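Local coordinates for protein sorbitol-6-phosphate dehydrogenase (Erwinia amylovora CFBP1430, PDB 5O3Z) that probably catalyses, as a short-chain dehydrogenase/reductase, the NAD-dependent oxidation of D-sorbitol 6-phosphate to D-fructose 6-phosphate, at residues R77-D80 against E81-R85. Sequence-based numbering, arbitrary orientation.
Sequences RAVD and ETFGR
The F83 ring meets V79 at CD2, where methyl CG1 of V79 approaches to 3.9 Å and the two side chains run at a slant to each other. One face of the ring carries T82 CG2, 3.9 Å above the plane and displaced toward the rim. A second flat group, the D80 carboxylate, brings OD1 to 3.5 Å from G84 C; its OD2 makes a salt bridge with R133.

The backbone evidence is that of a last helical turn. E81 N donates to R77 O almost straight (N-H...O 176°), and F83 N reaches V79 O at 2.9 Å in the same way. A78 O is gripped twice: T82 N arrives at 3.0 Å and T82 OG1 at 2.7 Å, from opposite faces of the carbonyl plane. A chi1 of -55° sets OG1 beside its own backbone N, folding the hydroxyl back onto the preceding turn. E81 also lies back over that turn, with CG 3.1 Å from R77 O. The final bond, G84 N to D80 O, is short at 2.7 Å but bent (133°), and G84 then takes positive phi, ending the helix.

This C-terminus of helix 69-83 belongs to the crossover of the Rossmann fold linking strand 59-63 to strand 88-91. V79 and F83 face the parallel sheet, V79 packing on V10, A34 and F62, F83 on V8, H32 and A34. T82 touches Y60 and F62, while R85 NH2 makes a salt bridge with D87 OD1 as the chain turns toward strand 88-91.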
loop_
_atom_site.group_PDB
_atom_site.type_symbol
_atom_site.label_atom_id
_atom_site.label_comp_id
_atom_site.label_asym_id
_atom_site.label_seq_id
_atom_site.Cartn_x
_atom_site.Cartn_y
_atom_site.Cartn_z
ATOM N N ARG A 77 27.991 -15.388 19.410
ATOM C CA ARG A 77 29.329 -16.051 19.665
ATOM C C ARG A 77 29.194 -17.590 19.724
ATOM O O ARG A 77 29.926 -18.286 19.059
ATOM C CB ARG A 77 30.014 -15.497 20.936
ATOM C CG ARG A 77 30.688 -14.162 20.673
ATOM C CD ARG A 77 31.567 -13.632 21.807
ATOM N NE ARG A 77 30.846 -13.671 23.078
ATOM C CZ ARG A 77 30.076 -12.697 23.579
ATOM N NH1 ARG A 77 29.892 -11.525 22.935
ATOM N NH2 ARG A 77 29.478 -12.891 24.749
ATOM N N ALA A 78 28.188 -18.076 20.438
ATOM C CA ALA A 78 27.948 -19.494 20.593
ATOM C C ALA A 78 27.653 -20.212 19.272
ATOM O O ALA A 78 28.194 -21.290 18.968
ATOM C CB ALA A 78 26.805 -19.710 21.568
ATOM N N VAL A 79 26.803 -19.619 18.447
ATOM C CA VAL A 79 26.537 -20.197 17.144
ATOM C C VAL A 79 27.778 -20.194 16.278
ATOM O O VAL A 79 28.004 -21.176 15.602
ATOM C CB VAL A 79 25.355 -19.461 16.399
ATOM C CG1 VAL A 79 25.182 -20.009 14.999
ATOM C CG2 VAL A 79 24.044 -19.630 17.147
ATOM N N ASP A 80 28.592 -19.131 16.296
ATOM C CA ASP A 80 29.788 -19.053 15.466
ATOM C C ASP A 80 30.783 -20.094 15.937
ATOM O O ASP A 80 31.294 -20.854 15.131
ATOM C CB ASP A 80 30.428 -17.680 15.563
ATOM C CG ASP A 80 31.615 -17.499 14.631
ATOM O OD1 ASP A 80 31.690 -18.082 13.509
ATOM O OD2 ASP A 80 32.456 -16.675 14.959
ATOM N N GLU A 81 31.045 -20.146 17.238
ATOM C CA GLU A 81 31.921 -21.199 17.814
ATOM C C GLU A 81 31.489 -22.575 17.322
ATOM O O GLU A 81 32.325 -23.354 16.859
ATOM C CB GLU A 81 31.832 -21.255 19.358
ATOM C CG GLU A 81 32.309 -20.029 20.154
ATOM C CD GLU A 81 31.660 -19.936 21.561
ATOM O OE1 GLU A 81 31.168 -20.961 22.120
ATOM O OE2 GLU A 81 31.628 -18.822 22.131
ATOM N N THR A 82 30.174 -22.857 17.405
ATOM C CA THR A 82 29.585 -24.151 17.079
ATOM C C THR A 82 29.544 -24.575 15.565
ATOM O O THR A 82 30.011 -25.689 15.215
ATOM C CB THR A 82 28.181 -24.228 17.704
ATOM O OG1 THR A 82 28.283 -23.974 19.107
ATOM C CG2 THR A 82 27.490 -25.592 17.479
ATOM N N PHE A 83 28.978 -23.739 14.680
ATOM C CA PHE A 83 28.907 -24.030 13.250
ATOM C C PHE A 83 29.886 -23.275 12.420
ATOM O O PHE A 83 30.026 -23.578 11.278
ATOM C CB PHE A 83 27.501 -23.766 12.672
ATOM C CG PHE A 83 26.399 -24.493 13.373
ATOM C CD1 PHE A 83 26.117 -25.818 13.069
ATOM C CD2 PHE A 83 25.646 -23.865 14.341
ATOM C CE1 PHE A 83 25.086 -26.490 13.697
ATOM C CE2 PHE A 83 24.628 -24.548 15.006
ATOM C CZ PHE A 83 24.336 -25.852 14.659
ATOM N N GLY A 84 30.549 -22.266 12.951
ATOM C CA GLY A 84 31.497 -21.448 12.165
ATOM C C GLY A 84 30.930 -20.510 11.098
ATOM O O GLY A 84 31.680 -19.878 10.382
ATOM N N ARG A 85 29.612 -20.431 10.981
ATOM C CA ARG A 85 28.968 -19.496 10.033
ATOM C C ARG A 85 27.481 -19.362 10.353
ATOM O O ARG A 85 26.927 -20.074 11.210
ATOM C CB ARG A 85 29.131 -20.035 8.616
ATOM C CG ARG A 85 28.524 -21.439 8.516
ATOM C CD ARG A 85 28.699 -22.034 7.177
ATOM N NE ARG A 85 28.257 -21.086 6.168
ATOM C CZ ARG A 85 28.537 -21.170 4.888
ATOM N NH1 ARG A 85 29.235 -22.189 4.418
ATOM N NH2 ARG A 85 28.094 -20.235 4.070
#